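Local coordinates for DNA replication regulator protein HobA (Helicobacter pylori, PDB 2UVP) that is required for initiation of DNA replication and increases the binding of the initiator protein DnaA to the oriC region, at residues A[68-71]-A[72-76]; A[175-178]-A[179-183]. All blocks are in the same frame, centred on the assembly; numbering follows the deposited sequence.

How the contacts relate
Both contacts are local, between residues about a turn apart, and they come in series along the chain: 68-76 covers most of helix 65-75 and its exit, and 175-183 is the far end of helix 161-180 with the turn that ends it. Their centres are 18 Å apart and their nearest atoms about 5 Å, without touching. Phe169, further up helix 161-180, meets Tyr70, Ile71, Asn74 and Leu75 of contact 1. Arg83 and Leu86, in the loop after helix 65-75, touch residues of both contacts. The C-terminal helix 161-180 thus packs against the helix of the 55-60/65-75/88-90 unit, and both regions also touch neighbouring chains of the four-chain assembly.

Contact 1. Residues A[68-71]-A[72-76]; sequences LNYI and LSNLN
Ser73 N donates a sound, nearly straight helical bond to Asn69 O at 2.9 Å. Ser73 OG, 3.1 Å from the same oxygen Asn69 O, is close enough to share the acceptor, but its proton has another possible acceptor. With chi1 at 58°, OG sits between the backbone N and carbonyl carbon of Ser73, turned back towards the preceding turn. A water ties the two side chains together, donating to Asn69 OD1 at 2.8 Å and pairing with Ser73 OG, also at 2.8 Å. One residue further on, the Asn74 amide lies over a face of the Tyr70 ring, the two planes 39° apart. The phenol reaches past it: Tyr70 OH hydrogen-bonds to an acidic side chain of another chain. On the buried flank, Leu68 CD2 meets the fork of Leu72, 3.8 Å from CD1. Ile71 and Leu75 run alongside each other, pointing the same way, with Ile71 CG2 3.7 Å from Leu75 CD1. Leu68 and Leu72 rest on strands 55-60 and 88-90, Ile71 on the first and Leu75 on the second: this is the apolar underside of the helix in a beta-alpha-beta crossover, strand 55-60 to helix 65-75 to strand 88-90.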
loop_
_atom_site.group_PDB
_atom_site.type_symbol
_atom_site.label_atom_id
_atom_site.label_comp_id
_atom_site.label_asym_id
_atom_site.label_seq_id
_atom_site.Cartn_x
_atom_site.Cartn_y
_atom_site.Cartn_z
ATOM N N LEU A 68 12.218 6.178 -0.840
ATOM C CA LEU A 68 11.056 6.970 -0.395
ATOM C C LEU A 68 10.591 6.441 0.974
ATOM O O LEU A 68 10.438 7.195 1.927
ATOM C CB LEU A 68 9.918 6.845 -1.421
ATOM C CG LEU A 68 8.885 7.964 -1.621
ATOM C CD1 LEU A 68 7.604 7.416 -2.225
ATOM C CD2 LEU A 68 8.613 8.889 -0.470
ATOM N N ASN A 69 10.388 5.127 1.062
ATOM C CA ASN A 69 9.987 4.474 2.307
ATOM C C ASN A 69 10.986 4.759 3.433
ATOM O O ASN A 69 10.594 5.098 4.568
ATOM C CB ASN A 69 9.846 2.971 2.011
ATOM C CG ASN A 69 9.310 2.168 3.180
ATOM O OD1 ASN A 69 9.615 2.427 4.334
ATOM N ND2 ASN A 69 8.520 1.132 2.859
ATOM N N TYR A 70 12.268 4.658 3.104
ATOM C CA TYR A 70 13.342 4.938 4.064
ATOM C C TYR A 70 13.259 6.371 4.585
ATOM O O TYR A 70 13.377 6.593 5.785
ATOM C CB TYR A 70 14.669 4.733 3.363
ATOM C CG TYR A 70 15.881 4.859 4.267
ATOM C CD1 TYR A 70 16.312 3.791 5.036
ATOM C CD2 TYR A 70 16.608 6.055 4.314
ATOM C CE1 TYR A 70 17.454 3.904 5.856
ATOM C CE2 TYR A 70 17.748 6.182 5.129
ATOM C CZ TYR A 70 18.164 5.097 5.884
ATOM O OH TYR A 70 19.284 5.162 6.695
ATOM N N ILE A 71 13.035 7.328 3.695
ATOM C CA ILE A 71 12.927 8.738 4.128
ATOM C C ILE A 71 11.772 8.912 5.126
ATOM O O ILE A 71 11.932 9.486 6.207
ATOM C CB ILE A 71 12.778 9.661 2.905
ATOM C CG1 ILE A 71 14.106 9.704 2.123
ATOM C CG2 ILE A 71 12.349 11.077 3.323
ATOM C CD1 ILE A 71 13.977 10.368 0.748
ATOM N N LEU A 72 10.597 8.423 4.747
ATOM C CA LEU A 72 9.420 8.559 5.593
ATOM C C LEU A 72 9.611 7.899 6.960
ATOM O O LEU A 72 9.298 8.498 7.991
ATOM C CB LEU A 72 8.204 7.965 4.886
ATOM C CG LEU A 72 7.464 8.751 3.790
ATOM C CD1 LEU A 72 8.229 9.862 3.133
ATOM C CD2 LEU A 72 6.948 7.756 2.742
ATOM N N SER A 73 10.139 6.677 6.986
ATOM C CA SER A 73 10.249 5.971 8.259
ATOM C C SER A 73 11.355 6.525 9.130
ATOM O O SER A 73 11.254 6.465 10.356
ATOM C CB SER A 73 10.453 4.453 8.097
ATOM O OG SER A 73 11.599 4.164 7.342
ATOM N N ASN A 74 12.413 7.041 8.521
ATOM C CA ASN A 74 13.473 7.641 9.327
ATOM C C ASN A 74 13.105 9.013 9.872
ATOM O O ASN A 74 13.460 9.343 11.018
ATOM C CB ASN A 74 14.822 7.712 8.598
ATOM C CG ASN A 74 15.513 6.368 8.530
ATOM O OD1 ASN A 74 15.126 5.487 7.757
ATOM N ND2 ASN A 74 16.532 6.196 9.351
ATOM N N LEU A 75 12.416 9.814 9.066
ATOM C CA LEU A 75 12.052 11.159 9.504
ATOM C C LEU A 75 11.002 11.117 10.603
ATOM O O LEU A 75 11.071 11.908 11.548
ATOM C CB LEU A 75 11.596 12.040 8.343
ATOM C CG LEU A 75 12.764 12.512 7.452
ATOM C CD1 LEU A 75 12.265 13.342 6.270
ATOM C CD2 LEU A 75 13.825 13.277 8.229
ATOM N N ASN A 76 10.049 10.195 10.476
ATOM C CA ASN A 76 9.043 9.997 11.519
ATOM C C ASN A 76 8.986 8.541 11.940
ATOM O O ASN A 76 8.121 7.802 11.481
ATOM C CB ASN A 76 7.665 10.480 11.064
ATOM C CG ASN A 76 7.565 11.996 11.026
ATOM O OD1 ASN A 76 7.909 12.687 12.010
ATOM N ND2 ASN A 76 7.109 12.525 9.892
HETATM O O HOH W 1 10.952 1.559 6.583
#

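Contact 2. Residues A[175-178]-A[179-183]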
loop_
_atom_site.group_PDB
_atom_site.type_symbol
_atom_site.label_atom_id
_atom_site.label_comp_id
_atom_site.label_asym_id
_atom_site.label_seq_id
_atom_site.Cartn_x
_atom_site.Cartn_y
_atom_site.Cartn_z
ATOM N N ALA A 175 22.188 17.038 9.987
ATOM C CA ALA A 175 22.200 18.481 9.790
ATOM C C ALA A 175 20.938 19.081 10.366
ATOM O O ALA A 175 21.006 20.016 11.154
ATOM C CB ALA A 175 22.342 18.826 8.342
ATOM N N LEU A 176 19.791 18.512 10.008
ATOM C CA LEU A 176 18.507 18.987 10.548
ATOM C C LEU A 176 18.444 19.024 12.079
ATOM O O LEU A 176 18.062 20.051 12.653
ATOM C CB LEU A 176 17.366 18.119 10.011
ATOM C CG LEU A 176 15.973 18.359 10.582
ATOM C CD1 LEU A 176 15.513 19.789 10.348
ATOM C CD2 LEU A 176 14.985 17.356 9.956
ATOM N N PHE A 177 18.788 17.915 12.734
ATOM C CA PHE A 177 18.672 17.841 14.182
ATOM C C PHE A 177 19.776 18.609 14.876
ATOM O O PHE A 177 19.577 19.154 15.972
ATOM C CB PHE A 177 18.566 16.392 14.655
ATOM C CG PHE A 177 17.195 15.845 14.490
ATOM C CD1 PHE A 177 16.787 15.335 13.269
ATOM C CD2 PHE A 177 16.285 15.911 15.538
ATOM C CE1 PHE A 177 15.505 14.860 13.088
ATOM C CE2 PHE A 177 14.986 15.450 15.373
ATOM C CZ PHE A 177 14.591 14.923 14.151
ATOM N N SER A 178 20.928 18.691 14.222
ATOM C CA SER A 178 21.979 19.579 14.697
ATOM C C SER A 178 21.467 21.008 14.827
ATOM O O SER A 178 21.763 21.672 15.824
ATOM C CB SER A 178 23.226 19.507 13.820
ATOM O OG SER A 178 23.906 18.294 14.083
ATOM N N VAL A 179 20.701 21.496 13.856
ATOM C CA VAL A 179 20.153 22.844 14.034
ATOM C C VAL A 179 18.957 22.887 14.991
ATOM O O VAL A 179 18.863 23.799 15.814
ATOM C CB VAL A 179 20.011 23.723 12.723
ATOM C CG1 VAL A 179 20.669 23.099 11.492
ATOM C CG2 VAL A 179 18.605 24.198 12.470
ATOM N N LEU A 180 18.099 21.869 14.944
ATOM C CA LEU A 180 16.969 21.805 15.874
ATOM C C LEU A 180 17.399 21.747 17.339
ATOM O O LEU A 180 16.772 22.368 18.208
ATOM C CB LEU A 180 16.054 20.619 15.549
ATOM C CG LEU A 180 15.136 20.825 14.348
ATOM C CD1 LEU A 180 14.420 19.514 14.000
ATOM C CD2 LEU A 180 14.126 21.936 14.624
ATOM N N TYR A 181 18.457 21.002 17.620
ATOM C CA TYR A 181 18.927 20.852 18.988
ATOM C C TYR A 181 20.024 21.873 19.298
ATOM O O TYR A 181 20.904 21.621 20.117
ATOM C CB TYR A 181 19.380 19.409 19.257
ATOM C CG TYR A 181 18.259 18.372 19.175
ATOM C CD1 TYR A 181 16.918 18.751 19.227
ATOM C CD2 TYR A 181 18.549 17.012 19.066
ATOM C CE1 TYR A 181 15.884 17.805 19.153
ATOM C CE2 TYR A 181 17.520 16.049 18.999
ATOM C CZ TYR A 181 16.194 16.458 19.043
ATOM O OH TYR A 181 15.174 15.520 18.983
ATOM N N ASN A 182 19.945 23.017 18.619
ATOM C CA ASN A 182 20.905 24.133 18.723
ATOM C C ASN A 182 22.394 23.774 18.926
ATOM O O ASN A 182 23.069 24.313 19.808
ATOM C CB ASN A 182 20.420 25.204 19.722
ATOM C CG ASN A 182 19.892 24.616 21.019
ATOM O OD1 ASN A 182 20.529 23.761 21.641
ATOM N ND2 ASN A 182 18.734 25.091 21.449
ATOM N N LYS A 183 22.888 22.857 18.098
ATOM C CA LYS A 183 24.295 22.481 18.102
ATOM C C LYS A 183 25.034 23.269 17.020
ATOM O O LYS A 183 26.244 23.527 17.116
ATOM C CB LYS A 183 24.430 20.973 17.869
ATOM C CG LYS A 183 25.781 20.509 17.316
ATOM C CD LYS A 183 26.750 20.054 18.398
ATOM C CE LYS A 183 28.165 19.907 17.846
ATOM N NZ LYS A 183 28.254 18.883 16.773
#
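Phe177 turns the edge of its ring towards the face of Tyr181, one helical turn on, in an offset edge-to-face pair. The ring centroids are 5.4 Å apart and the planes meet at 68°. The contact falls at the phenol end: Phe177 CD2 is 3.5 Å from Tyr181 CZ, and both CD2 and CE2 of Phe177 come close to Tyr181 OH. Each CG lies anti to its own carbonyl carbon, which sends the two side chains the same way, while chi2 turns the rings differently (83° for Phe177, -17° for Tyr181) and brings an edge to a face. Tyr181 N donates to Phe177 O at 2.7 Å, the helical bond that sets the two residues one turn apart. Leu180 approaches one face of the Phe177 ring, its CD1 displaced towards the rim. That methyl is also in contact with Leu176, where CD1 of Leu176 and CD1 of Leu180 are 3.8 Å apart and the two leucines point the same way.

Helix 161-180 ends here in a Schellman motif. Asn182 takes a positive phi, which swings the chain back so that Lys183 N reaches Ser178 O at 2.8 Å, while Asn182 N bonds to Val179 O at 3.1 Å. Lys183 CB packs 3.4 Å from Ser178 O, but the end of its chain leads away, and the residue packs on an aromatic side chain of another chain. The hydroxyl of Ser178 turns the other way, back up the helix to the carbonyl of Asn174.

Arg83 of the loop after helix 65-75 packs against both Phe177 and Tyr181, and Pro84 touches Phe177. Beyond the turn, the backbone of Lys183 hydrogen-bonds to another chain. Asn182 has been seen to bind calcium in a crystal structure of this protein, though it is not known whether the ions matter physiologically.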